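Local coordinates for putative uncharacterized protein (Toxoplasma gondii, PDB 4FBD) that is of unknown function, belongs to the DUF3228 family and assembles as two copies, at residues N71-V74 against T75-A78; P199-M202 against L203-T206; E220-K223 against A224-Y228. All blocks are in the same frame, centred on the assembly; numbering follows the deposited sequence.

Contact 1 of 3, residues N71-V74 against T75-A78; sequences NELV and TRDA
Thr-75 holds the carbonyl oxygen of Asn-71 twice. Its backbone N gives the normal helix bond. Its side chain adds OG1 to Asn-71 O at 2.9 Å. The two donors reach this oxygen from opposite faces of the carbonyl plane. OG1 can turn back along the helix because it sits between the backbone N and the carbonyl carbon (chi1 47°).

The other backbone bonds belong to the last turn of helix 63-76. Arg-76 N bonds to Glu-72 O at 3.0 Å. Asp-77 N to Leu-73 O is weak, at 3.3 Å, and Asp-77 is where the chain leaves helical geometry. Asp-77 OD1 then bonds to Gly-79 N in the following turn.

Arg-76 bends at chi3 and runs beside Leu-73, both pointing the same way. Leu-73 CD2 comes close to Arg-76 NH1. On the edge of the guanidinium, Glu-72 CG lies 4.0 Å from Arg-76 NE.

The charges are near but not paired: Glu-72 OE2 and Arg-76 NE are 4.8 Å apart. This exposed helix end is therefore held by backbone and hydroxyl bonds, with at most a longer-range attraction between the two charged side chains.

Contact 2 of 3, residues P199-M202 against L203-T206; sequences PITM and LRNT
Leu-203 and Pro-199 are joined at the start of a short helix, 199-204, which lies at the interface of the two subunits. Leu-203 N bonds to Pro-199 O at 3.2 Å. The Leu-203 side chain leans back over the same turn, and its CG is 3.5 Å from Pro-199 O. Its CD1 meets Ile-200 CD1 at 4.2 Å, a loose apolar contact. Ile-200 of the second subunit packs on both Leu-203 and Ile-200.

Arg-204 N makes a short bond to Ile-200 O, at 2.8 Å. Its side chain starts extended and then bends at chi3 (47°). This brings the guanidinium back obliquely across Thr-201, with NH2 3.7 Å from Thr-201 OG1. The charged end also has a long, weak ion pair through NE with Glu-127 of the same chain. Arg-204 also packs on Val-130 of strand 130-135.

Asn-205 N bonds to Thr-201 O at 3.1 Å. The Asn-205 side chain lies alongside that of Thr-201, both pointing the same way. The amide carbon CG of Asn-205 is 3.2 Å from Thr-201 O.

Thr-206 closes the segment. Its CG2 touches Met-202 O, and its N bonds to Leu-203 O. The same oxygen takes a second bond, this one from the side chain: Thr-206 OG1 reaches Leu-203 O in its carbonyl plane, at 2.7 Å.

Contact 3 of 3, residues E220-K223 against A224-Y228; sequences EAYK and ASVAY
Tyr-222 and Val-226 form the tight side of this contact, one turn apart on the amphipathic helix 219-229. Val-226 CG2 is 3.5 Å from Tyr-222 CE2 and a little farther from CD2 and CZ. The methyl meets the ring obliquely. It reaches the ring because CG2 lies beside the backbone N of Val-226, while CG1 is anti to that N (chi1 167°). The ring itself is carried outward from the helix, and its OH bonds to Pro-129 O of the second subunit. Val-226 packs on Tyr-120 of the second subunit, so this part of the buried face meets the other subunit.

Ser-225 is also buried. Its N bonds to Ala-221 O at 2.8 Å, and its OG bonds to Met-197 O, which ties the helix to the segment before helix 199-204.

The solvent side is built from Glu-220, Lys-223, Ala-224 and Ala-227. Here the turns are joined through the backbone. Ala-224 N bonds to Glu-220 O at 3.1 Å. Ala-227 N bonds to Lys-223 O at 2.9 Å. The small alanine methyls stay near the backbone, with Ala-224 CB 3.4 Å from Ala-221 O.

Back on the packed face, Tyr-222 O is held by Val-226 N at 2.8 Å, and Val-226 CG2 lies 3.4 Å from that same oxygen.

Contacts 2 and 3 sit together, while contact 1 lies far away. The centres of contacts 2 and 3 are about 12 Å apart, on consecutive helices that pack directly. Leu-203 CD2 lies 3.7 Å from Tyr-222 CE1, and Met-202 CE is 3.4 Å from Tyr-222 N. Pro-199 also lies against Tyr-222 and Ser-225. Both contacts touch the second subunit, and they share Tyr-120 of that subunit, which packs on Pro-199 and on Val-226. Contact 1 is on the surface, its centre about 37 Å from that of contact 2 and about 33 Å from that of contact 3. No other chain of the assembly touches it.

Contact 1 of 3, residues N71-V74 against T75-A78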
# COMPACT_ATOMS: atom_id res chain seq x y z
N ASN A 71 -10.69 -35.34 -10.64
CA ASN A 71 -12.00 -35.97 -10.78
C ASN A 71 -12.22 -37.14 -9.81
O ASN A 71 -13.31 -37.31 -9.26
CB ASN A 71 -12.23 -36.36 -12.24
CG ASN A 71 -12.58 -35.15 -13.08
OD1 ASN A 71 -13.50 -34.41 -12.75
ND2 ASN A 71 -11.85 -34.94 -14.16
N GLU A 72 -11.18 -37.93 -9.57
CA GLU A 72 -11.25 -39.03 -8.61
C GLU A 72 -11.44 -38.47 -7.20
O GLU A 72 -12.27 -38.98 -6.44
CB GLU A 72 -9.98 -39.85 -8.63
CG GLU A 72 -10.03 -41.07 -7.74
CD GLU A 72 -8.77 -41.93 -7.85
OE1 GLU A 72 -8.89 -43.13 -8.17
OE2 GLU A 72 -7.66 -41.39 -7.65
N LEU A 73 -10.65 -37.46 -6.84
CA LEU A 73 -10.79 -36.87 -5.52
C LEU A 73 -12.19 -36.29 -5.31
O LEU A 73 -12.73 -36.37 -4.21
CB LEU A 73 -9.73 -35.80 -5.27
CG LEU A 73 -8.33 -36.39 -5.03
CD1 LEU A 73 -7.24 -35.33 -5.02
CD2 LEU A 73 -8.31 -37.21 -3.73
N VAL A 74 -12.78 -35.75 -6.37
CA VAL A 74 -14.10 -35.14 -6.30
C VAL A 74 -15.21 -36.14 -6.10
O VAL A 74 -16.01 -36.00 -5.17
CB VAL A 74 -14.39 -34.29 -7.55
CG1 VAL A 74 -15.86 -33.91 -7.62
CG2 VAL A 74 -13.50 -33.04 -7.53
N THR A 75 -15.28 -37.15 -6.96
CA THR A 75 -16.32 -38.16 -6.84
C THR A 75 -16.15 -39.08 -5.62
O THR A 75 -17.14 -39.65 -5.15
CB THR A 75 -16.49 -38.98 -8.16
OG1 THR A 75 -15.21 -39.38 -8.64
CG2 THR A 75 -17.15 -38.13 -9.26
N ARG A 76 -14.94 -39.22 -5.07
CA ARG A 76 -14.77 -40.03 -3.86
C ARG A 76 -15.30 -39.34 -2.60
O ARG A 76 -16.11 -39.92 -1.87
CB ARG A 76 -13.30 -40.43 -3.60
CG ARG A 76 -12.79 -41.58 -4.47
CD ARG A 76 -11.54 -42.27 -3.87
NE ARG A 76 -10.35 -41.42 -3.72
CZ ARG A 76 -9.99 -40.76 -2.61
NH1 ARG A 76 -8.87 -40.04 -2.61
NH2 ARG A 76 -10.72 -40.82 -1.50
N ASP A 77 -14.84 -38.12 -2.34
CA ASP A 77 -15.26 -37.36 -1.15
C ASP A 77 -16.50 -36.46 -1.37
O ASP A 77 -16.44 -35.40 -2.01
CB ASP A 77 -14.08 -36.51 -0.63
CG ASP A 77 -14.38 -35.85 0.74
OD1 ASP A 77 -15.49 -36.04 1.31
OD2 ASP A 77 -13.49 -35.14 1.25
N ALA A 78 -17.62 -36.90 -0.81
CA ALA A 78 -18.89 -36.19 -0.88
C ALA A 78 -18.83 -34.84 -0.14
O ALA A 78 -19.74 -34.04 -0.28
CB ALA A 78 -19.99 -37.07 -0.29

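Contact 2 of 3, residues P199-M202 against L203-T206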
# COMPACT_ATOMS: atom_id res chain seq x y z
N PRO A 199 -4.21 -5.19 -0.59
CA PRO A 199 -4.88 -3.91 -0.31
C PRO A 199 -4.67 -2.89 -1.43
O PRO A 199 -5.60 -2.21 -1.80
CB PRO A 199 -4.19 -3.43 0.98
CG PRO A 199 -3.82 -4.71 1.67
CD PRO A 199 -3.36 -5.62 0.55
N ILE A 200 -3.46 -2.80 -1.96
CA ILE A 200 -3.17 -1.85 -3.01
C ILE A 200 -3.94 -2.19 -4.27
O ILE A 200 -4.41 -1.30 -4.97
CB ILE A 200 -1.64 -1.75 -3.28
CG1 ILE A 200 -1.33 -0.60 -4.25
CG2 ILE A 200 -1.08 -3.06 -3.83
CD1 ILE A 200 -1.62 0.78 -3.69
N THR A 201 -4.11 -3.47 -4.54
CA THR A 201 -4.83 -3.87 -5.74
C THR A 201 -6.24 -3.33 -5.62
O THR A 201 -6.79 -2.84 -6.59
CB THR A 201 -4.84 -5.41 -5.93
OG1 THR A 201 -3.50 -5.92 -5.87
CG2 THR A 201 -5.46 -5.82 -7.26
N MET A 202 -6.81 -3.40 -4.42
CA MET A 202 -8.18 -2.89 -4.21
C MET A 202 -8.26 -1.39 -4.46
O MET A 202 -9.23 -0.91 -5.06
CB MET A 202 -8.69 -3.20 -2.80
CG MET A 202 -8.85 -4.69 -2.50
SD MET A 202 -9.63 -4.99 -0.90
CE MET A 202 -11.05 -3.90 -1.09
N LEU A 203 -7.25 -0.65 -4.00
CA LEU A 203 -7.20 0.80 -4.22
C LEU A 203 -7.05 1.14 -5.70
O LEU A 203 -7.81 1.95 -6.22
CB LEU A 203 -6.05 1.44 -3.44
CG LEU A 203 -6.11 1.24 -1.92
CD1 LEU A 203 -4.89 1.86 -1.27
CD2 LEU A 203 -7.39 1.82 -1.32
N ARG A 204 -6.09 0.50 -6.38
CA ARG A 204 -5.88 0.75 -7.82
C ARG A 204 -7.16 0.44 -8.64
O ARG A 204 -7.39 1.06 -9.68
CB ARG A 204 -4.66 -0.04 -8.34
CG ARG A 204 -4.31 0.21 -9.82
CD ARG A 204 -3.04 -0.52 -10.29
NE ARG A 204 -3.04 -1.92 -9.87
CZ ARG A 204 -2.21 -2.46 -8.98
NH1 ARG A 204 -1.21 -1.76 -8.45
NH2 ARG A 204 -2.34 -3.73 -8.66
N ASN A 205 -7.98 -0.51 -8.18
CA ASN A 205 -9.22 -0.85 -8.87
C ASN A 205 -10.32 0.22 -8.75
O ASN A 205 -11.32 0.14 -9.45
CB ASN A 205 -9.77 -2.21 -8.38
CG ASN A 205 -8.95 -3.39 -8.88
OD1 ASN A 205 -8.03 -3.25 -9.69
ND2 ASN A 205 -9.29 -4.58 -8.38
N THR A 206 -10.14 1.20 -7.86
CA THR A 206 -11.10 2.29 -7.73
C THR A 206 -10.74 3.45 -8.66
O THR A 206 -11.49 4.42 -8.77
CB THR A 206 -11.18 2.84 -6.31
OG1 THR A 206 -9.99 3.59 -6.02
CG2 THR A 206 -11.38 1.69 -5.31

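Contact 3 of 3, residues E220-K223 against A224-Y228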
# COMPACT_ATOMS: atom_id res chain seq x y z
N GLU A 220 -14.97 -2.66 4.22
CA GLU A 220 -14.87 -3.88 5.03
C GLU A 220 -14.01 -4.97 4.38
O GLU A 220 -13.30 -5.67 5.08
CB GLU A 220 -16.25 -4.38 5.44
CG GLU A 220 -16.88 -3.50 6.51
CD GLU A 220 -18.26 -3.95 6.93
OE1 GLU A 220 -18.91 -4.75 6.21
OE2 GLU A 220 -18.73 -3.48 8.00
N ALA A 221 -14.07 -5.08 3.06
CA ALA A 221 -13.24 -6.06 2.35
C ALA A 221 -11.81 -5.58 2.40
O ALA A 221 -10.90 -6.39 2.56
CB ALA A 221 -13.70 -6.25 0.88
N TYR A 222 -11.60 -4.27 2.29
CA TYR A 222 -10.25 -3.72 2.40
C TYR A 222 -9.66 -4.06 3.77
O TYR A 222 -8.53 -4.53 3.85
CB TYR A 222 -10.24 -2.19 2.17
CG TYR A 222 -8.85 -1.56 2.21
CD1 TYR A 222 -8.06 -1.47 1.07
CD2 TYR A 222 -8.35 -1.04 3.38
CE1 TYR A 222 -6.79 -0.88 1.12
CE2 TYR A 222 -7.10 -0.46 3.44
CZ TYR A 222 -6.32 -0.38 2.31
OH TYR A 222 -5.07 0.20 2.42
N LYS A 223 -10.40 -3.83 4.86
CA LYS A 223 -9.88 -4.14 6.20
C LYS A 223 -9.50 -5.62 6.27
O LYS A 223 -8.44 -5.97 6.75
CB LYS A 223 -10.85 -3.77 7.34
CG LYS A 223 -11.10 -2.29 7.48
CD LYS A 223 -11.69 -1.86 8.87
CE LYS A 223 -12.91 -2.62 9.32
NZ LYS A 223 -13.46 -1.99 10.57
N ALA A 224 -10.38 -6.48 5.77
CA ALA A 224 -10.14 -7.92 5.74
C ALA A 224 -8.84 -8.23 4.99
O ALA A 224 -8.01 -9.06 5.43
CB ALA A 224 -11.31 -8.64 5.06
N SER A 225 -8.67 -7.59 3.85
CA SER A 225 -7.47 -7.80 3.06
C SER A 225 -6.25 -7.36 3.86
O SER A 225 -5.28 -8.12 4.00
CB SER A 225 -7.58 -7.08 1.74
OG SER A 225 -6.32 -7.07 1.13
N VAL A 226 -6.30 -6.17 4.44
CA VAL A 226 -5.19 -5.71 5.28
C VAL A 226 -4.86 -6.70 6.42
O VAL A 226 -3.69 -6.99 6.69
CB VAL A 226 -5.49 -4.38 5.90
CG1 VAL A 226 -4.46 -4.06 7.04
CG2 VAL A 226 -5.51 -3.30 4.79
N ALA A 227 -5.88 -7.21 7.10
CA ALA A 227 -5.65 -8.20 8.19
C ALA A 227 -4.86 -9.39 7.71
O ALA A 227 -4.00 -9.89 8.42
CB ALA A 227 -6.96 -8.69 8.77
N TYR A 228 -5.14 -9.86 6.51
CA TYR A 228 -4.39 -10.99 5.98
C TYR A 228 -2.96 -10.61 5.66
O TYR A 228 -2.02 -11.28 6.09
CB TYR A 228 -5.03 -11.60 4.71
CG TYR A 228 -4.31 -12.89 4.31
CD1 TYR A 228 -4.65 -14.10 4.89
CD2 TYR A 228 -3.28 -12.88 3.43
CE1 TYR A 228 -3.99 -15.26 4.57
CE2 TYR A 228 -2.61 -14.06 3.08
CZ TYR A 228 -2.98 -15.25 3.66
OH TYR A 228 -2.32 -16.43 3.38